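Local structure of DNA-entry nuclease inhibitor (Bacillus subtilis subsp. subtilis, 4MQD) at residues 104-116 / 123-135. The protein inhibits the DNA-degrading activity of the DNA-entry nuclease and plays a role in the competence of cells to be transformed. Sequence-based numbering, arbitrary orientation.
Sequences LPKGDYQLTCWTV and LHADTYIIDAVSV
Trp114 and Ile129 face each other as a hydrogen-bonded pair in an antiparallel beta hairpin, strands 107-116 and 127-134. Nine backbone hydrogen bonds join them, from Val116 with Thr127 to Val135 N with Asp108 O. The indole of Trp114 turns its edge to strand 127-134. Its CE3 meets Ile129 CG2 at 3.8 Å, and its CZ3 edge lies 3.6 Å from Asp131 CB, in the ring plane. The Asp131 side chain lies alongside the indole, pointing the same way, carboxylate and ring planes 21° apart. With CG anti to the backbone N (chi1 -175°), Asp131 carries its carboxylate past the ring edge, where OD1 bonds Ser68 N. Thr112 CG2 sits over the rim of one indole face, and Tyr75 meets the ring edge-to-face. Val116 CG2 extends this patch to Ile129 CD1.

The other face of the sheet carries Tyr109, Leu111, Cys113, Ile130 and Ala132. Leu111 CD1 packs on Ile130 CG2 at 3.5 Å. Phe52 and Ile50 of the second sheet lie against Leu111, so this face helps fill the core between the sheets. Thr115 and Tyr128 lie side by side, Thr115 OG1 3.5 Å from Tyr128 CE1 at the ring edge. The Tyr128 hydroxyl bonds Gln55 N.

Tyr109 CD2 touches Ala132 CB at 3.8 Å, and Leu104 CD2 lies above one ring face, toward its rim. The Tyr109 hydroxyl donates to Pro105 O at 2.7 Å, from 48° above the carbonyl plane, and accepts from a water. A phenylalanine here would probably leave both without that partner. The water also bonds Ser134 OG.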
loop_
_atom_site.group_PDB
_atom_site.type_symbol
_atom_site.label_atom_id
_atom_site.label_comp_id
_atom_site.label_asym_id
_atom_site.label_seq_id
_atom_site.Cartn_x
_atom_site.Cartn_y
_atom_site.Cartn_z
ATOM N N LEU A 104 -22.364 8.694 2.078
ATOM C CA LEU A 104 -21.675 9.111 0.860
ATOM C C LEU A 104 -22.611 10.004 0.044
ATOM O O LEU A 104 -23.751 9.619 -0.218
ATOM C CB LEU A 104 -21.272 7.880 0.048
ATOM C CG LEU A 104 -20.276 8.077 -1.096
ATOM C CD1 LEU A 104 -18.926 8.554 -0.580
ATOM C CD2 LEU A 104 -20.114 6.782 -1.879
ATOM N N PRO A 105 -22.145 11.205 -0.355
ATOM C CA PRO A 105 -23.005 12.108 -1.131
ATOM C C PRO A 105 -23.392 11.577 -2.513
ATOM O O PRO A 105 -22.781 10.629 -3.012
ATOM C CB PRO A 105 -22.152 13.375 -1.288
ATOM C CG PRO A 105 -21.089 13.280 -0.253
ATOM C CD PRO A 105 -20.847 11.824 -0.028
ATOM N N LYS A 106 -24.402 12.202 -3.114
ATOM C CA LYS A 106 -24.819 11.876 -4.478
ATOM C C LYS A 106 -23.707 12.232 -5.457
ATOM O O LYS A 106 -22.969 13.194 -5.240
ATOM C CB LYS A 106 -26.081 12.654 -4.868
ATOM C CG LYS A 106 -27.301 12.383 -4.001
ATOM C CD LYS A 106 -28.583 12.902 -4.648
ATOM C CE LYS A 106 -28.625 14.422 -4.763
ATOM N NZ LYS A 106 -28.614 15.107 -3.439
ATOM N N GLY A 107 -23.593 11.455 -6.530
ATOM C CA GLY A 107 -22.619 11.732 -7.581
ATOM C C GLY A 107 -21.903 10.497 -8.086
ATOM O O GLY A 107 -22.183 9.376 -7.656
ATOM N N ASP A 108 -20.968 10.719 -9.005
ATOM C CA ASP A 108 -20.190 9.647 -9.616
ATOM C C ASP A 108 -18.868 9.467 -8.884
ATOM O O ASP A 108 -18.287 10.431 -8.378
ATOM C CB ASP A 108 -19.927 9.959 -11.091
ATOM C CG ASP A 108 -21.206 10.125 -11.889
ATOM O OD1 ASP A 108 -22.137 9.314 -11.703
ATOM O OD2 ASP A 108 -21.277 11.064 -12.707
ATOM N N TYR A 109 -18.404 8.222 -8.827
ATOM C CA TYR A 109 -17.155 7.889 -8.154
ATOM C C TYR A 109 -16.390 6.821 -8.921
ATOM O O TYR A 109 -16.966 6.089 -9.725
ATOM C CB TYR A 109 -17.431 7.360 -6.743
ATOM C CG TYR A 109 -18.138 8.326 -5.819
ATOM C CD1 TYR A 109 -19.526 8.441 -5.830
ATOM C CD2 TYR A 109 -17.423 9.106 -4.918
ATOM C CE1 TYR A 109 -20.180 9.318 -4.980
ATOM C CE2 TYR A 109 -18.069 9.985 -4.063
ATOM C CZ TYR A 109 -19.446 10.086 -4.097
ATOM O OH TYR A 109 -20.093 10.956 -3.247
ATOM N N GLN A 110 -15.086 6.753 -8.670
ATOM C CA GLN A 110 -14.284 5.590 -9.033
ATOM C C GLN A 110 -14.066 4.786 -7.760
ATOM O O GLN A 110 -13.231 5.141 -6.921
ATOM C CB GLN A 110 -12.945 6.001 -9.650
ATOM C CG GLN A 110 -13.045 6.476 -11.093
ATOM C CD GLN A 110 -13.484 5.385 -12.057
ATOM O OE1 GLN A 110 -13.380 4.191 -11.764
ATOM N NE2 GLN A 110 -13.978 5.794 -13.218
ATOM N N LEU A 111 -14.845 3.717 -7.617
ATOM C CA LEU A 111 -14.814 2.885 -6.424
ATOM C C LEU A 111 -13.744 1.810 -6.568
ATOM O O LEU A 111 -13.829 0.961 -7.459
ATOM C CB LEU A 111 -16.183 2.238 -6.201
ATOM C CG LEU A 111 -16.423 1.595 -4.833
ATOM C CD1 LEU A 111 -16.508 2.658 -3.747
ATOM C CD2 LEU A 111 -17.690 0.752 -4.857
ATOM N N THR A 112 -12.741 1.856 -5.695
ATOM C CA THR A 112 -11.657 0.881 -5.702
ATOM C C THR A 112 -11.734 -0.011 -4.466
ATOM O O THR A 112 -11.967 0.476 -3.362
ATOM C CB THR A 112 -10.282 1.573 -5.750
ATOM O OG1 THR A 112 -10.191 2.368 -6.939
ATOM C CG2 THR A 112 -9.151 0.548 -5.748
ATOM N N CYS A 113 -11.543 -1.314 -4.666
ATOM C CA CYS A 113 -11.537 -2.283 -3.573
ATOM C C CYS A 113 -10.219 -3.057 -3.549
ATOM O O CYS A 113 -9.887 -3.758 -4.508
ATOM C CB CYS A 113 -12.704 -3.263 -3.712
ATOM S SG CYS A 113 -12.798 -4.503 -2.394
ATOM N N TRP A 114 -9.474 -2.919 -2.455
ATOM C CA TRP A 114 -8.249 -3.685 -2.251
ATOM C C TRP A 114 -8.535 -4.863 -1.333
ATOM O O TRP A 114 -9.121 -4.684 -0.260
ATOM C CB TRP A 114 -7.157 -2.827 -1.609
ATOM C CG TRP A 114 -6.569 -1.766 -2.483
ATOM C CD1 TRP A 114 -5.478 -1.882 -3.295
ATOM C CD2 TRP A 114 -7.013 -0.412 -2.598
ATOM N NE1 TRP A 114 -5.225 -0.686 -3.923
ATOM C CE2 TRP A 114 -6.151 0.234 -3.510
ATOM C CE3 TRP A 114 -8.059 0.315 -2.022
ATOM C CZ2 TRP A 114 -6.305 1.577 -3.863
ATOM C CZ3 TRP A 114 -8.211 1.649 -2.371
ATOM C CH2 TRP A 114 -7.340 2.265 -3.284
ATOM N N THR A 115 -8.116 -6.056 -1.747
ATOM C CA THR A 115 -8.205 -7.246 -0.906
ATOM C C THR A 115 -6.908 -7.411 -0.118
ATOM O O THR A 115 -5.848 -7.636 -0.702
ATOM C CB THR A 115 -8.456 -8.514 -1.744
ATOM O OG1 THR A 115 -9.697 -8.383 -2.448
ATOM C CG2 THR A 115 -8.511 -9.754 -0.857
ATOM N N VAL A 116 -7.006 -7.288 1.206
ATOM C CA VAL A 116 -5.859 -7.424 2.105
ATOM C C VAL A 116 -6.094 -8.613 3.041
ATOM O O VAL A 116 -6.778 -8.476 4.058
ATOM C CB VAL A 116 -5.647 -6.141 2.941
ATOM C CG1 VAL A 116 -4.362 -6.236 3.757
ATOM C CG2 VAL A 116 -5.627 -4.915 2.038
ATOM N N LEU A 123 -4.948 -5.583 11.112
ATOM C CA LEU A 123 -6.126 -5.996 11.871
ATOM C C LEU A 123 -6.155 -7.518 12.055
ATOM O O LEU A 123 -6.988 -8.040 12.797
ATOM C CB LEU A 123 -7.401 -5.536 11.165
ATOM C CG LEU A 123 -7.489 -4.041 10.846
ATOM C CD1 LEU A 123 -8.715 -3.759 9.998
ATOM C CD2 LEU A 123 -7.512 -3.209 12.119
ATOM N N HIS A 124 -5.253 -8.217 11.362
ATOM C CA HIS A 124 -5.061 -9.663 11.518
ATOM C C HIS A 124 -6.324 -10.460 11.190
ATOM O O HIS A 124 -6.609 -11.490 11.800
ATOM C CB HIS A 124 -4.544 -9.976 12.924
ATOM C CG HIS A 124 -3.415 -9.090 13.346
ATOM N ND1 HIS A 124 -2.152 -9.185 12.803
ATOM C CD2 HIS A 124 -3.366 -8.071 14.237
ATOM C CE1 HIS A 124 -1.370 -8.272 13.350
ATOM N NE2 HIS A 124 -2.082 -7.582 14.223
ATOM N N ALA A 125 -7.065 -9.953 10.211
ATOM C CA ALA A 125 -8.236 -10.615 9.659
ATOM C C ALA A 125 -8.385 -10.088 8.241
ATOM O O ALA A 125 -7.902 -8.996 7.932
ATOM C CB ALA A 125 -9.473 -10.299 10.482
ATOM N N ASP A 126 -9.035 -10.858 7.377
ATOM C CA ASP A 126 -9.224 -10.436 5.994
ATOM C C ASP A 126 -9.828 -9.040 5.976
ATOM O O ASP A 126 -10.859 -8.793 6.598
ATOM C CB ASP A 126 -10.112 -11.421 5.235
ATOM C CG ASP A 126 -9.408 -12.735 4.941
ATOM O OD1 ASP A 126 -8.201 -12.862 5.239
ATOM O OD2 ASP A 126 -10.067 -13.646 4.406
ATOM N N THR A 127 -9.155 -8.127 5.283
ATOM C CA THR A 127 -9.525 -6.722 5.291
ATOM C C THR A 127 -9.780 -6.248 3.869
ATOM O O THR A 127 -8.993 -6.526 2.960
ATOM C CB THR A 127 -8.418 -5.871 5.941
ATOM O OG1 THR A 127 -8.156 -6.362 7.262
ATOM C CG2 THR A 127 -8.826 -4.402 6.016
ATOM N N TYR A 128 -10.891 -5.542 3.684
ATOM C CA TYR A 128 -11.262 -5.009 2.380
ATOM C C TYR A 128 -11.347 -3.490 2.451
ATOM O O TYR A 128 -12.222 -2.936 3.120
ATOM C CB TYR A 128 -12.572 -5.636 1.910
ATOM C CG TYR A 128 -12.426 -7.122 1.676
ATOM C CD1 TYR A 128 -12.002 -7.613 0.446
ATOM C CD2 TYR A 128 -12.668 -8.036 2.699
ATOM C CE1 TYR A 128 -11.843 -8.973 0.233
ATOM C CE2 TYR A 128 -12.512 -9.399 2.495
ATOM C CZ TYR A 128 -12.101 -9.860 1.260
ATOM O OH TYR A 128 -11.943 -11.208 1.051
ATOM N N ILE A 129 -10.405 -2.828 1.782
ATOM C CA ILE A 129 -10.330 -1.372 1.774
ATOM C C ILE A 129 -11.092 -0.860 0.562
ATOM O O ILE A 129 -10.816 -1.268 -0.567
ATOM C CB ILE A 129 -8.871 -0.867 1.726
ATOM C CG1 ILE A 129 -8.078 -1.418 2.919
ATOM C CG2 ILE A 129 -8.834 0.659 1.716
ATOM C CD1 ILE A 129 -6.597 -1.103 2.881
ATOM N N ILE A 130 -12.049 0.031 0.808
ATOM C CA ILE A 130 -12.916 0.557 -0.241
ATOM C C ILE A 130 -12.795 2.080 -0.298
ATOM O O ILE A 130 -13.249 2.776 0.613
ATOM C CB ILE A 130 -14.383 0.142 -0.004
ATOM C CG1 ILE A 130 -14.491 -1.385 0.098
ATOM C CG2 ILE A 130 -15.272 0.659 -1.129
ATOM C CD1 ILE A 130 -15.829 -1.879 0.603
ATOM N N ASP A 131 -12.183 2.588 -1.367
ATOM C CA ASP A 131 -11.980 4.026 -1.545
ATOM C C ASP A 131 -12.878 4.557 -2.659
ATOM O O ASP A 131 -12.740 4.167 -3.824
ATOM C CB ASP A 131 -10.507 4.322 -1.859
ATOM C CG ASP A 131 -10.196 5.821 -1.931
ATOM O OD1 ASP A 131 -10.902 6.637 -1.296
ATOM O OD2 ASP A 131 -9.217 6.182 -2.623
ATOM N N ALA A 132 -13.802 5.438 -2.286
ATOM C CA ALA A 132 -14.633 6.149 -3.247
ATOM C C ALA A 132 -13.936 7.455 -3.618
ATOM O O ALA A 132 -13.804 8.347 -2.781
ATOM C CB ALA A 132 -16.010 6.426 -2.661
ATOM N N VAL A 133 -13.481 7.554 -4.865
ATOM C CA VAL A 133 -12.840 8.768 -5.367
ATOM C C VAL A 133 -13.839 9.550 -6.216
ATOM O O VAL A 133 -14.386 9.015 -7.178
ATOM C CB VAL A 133 -11.592 8.441 -6.209
ATOM C CG1 VAL A 133 -10.918 9.722 -6.691
ATOM C CG2 VAL A 133 -10.620 7.587 -5.403
ATOM N N SER A 134 -14.064 10.814 -5.861
ATOM C CA SER A 134 -15.069 11.648 -6.524
ATOM C C SER A 134 -14.727 11.929 -7.984
ATOM O O SER A 134 -13.578 12.229 -8.310
ATOM C CB SER A 134 -15.232 12.978 -5.785
ATOM O OG SER A 134 -15.657 12.771 -4.452
ATOM N N VAL A 135 -15.732 11.823 -8.851
ATOM C CA VAL A 135 -15.597 12.147 -10.272
ATOM C C VAL A 135 -16.872 12.832 -10.760
ATOM O O VAL A 135 -17.359 13.778 -10.139
ATOM C CB VAL A 135 -15.342 10.885 -11.125
ATOM C CG1 VAL A 135 -15.280 11.239 -12.609
ATOM C CG2 VAL A 135 -14.060 10.191 -10.682
HETATM O O HOH W 1 -18.807 13.229 -3.800
#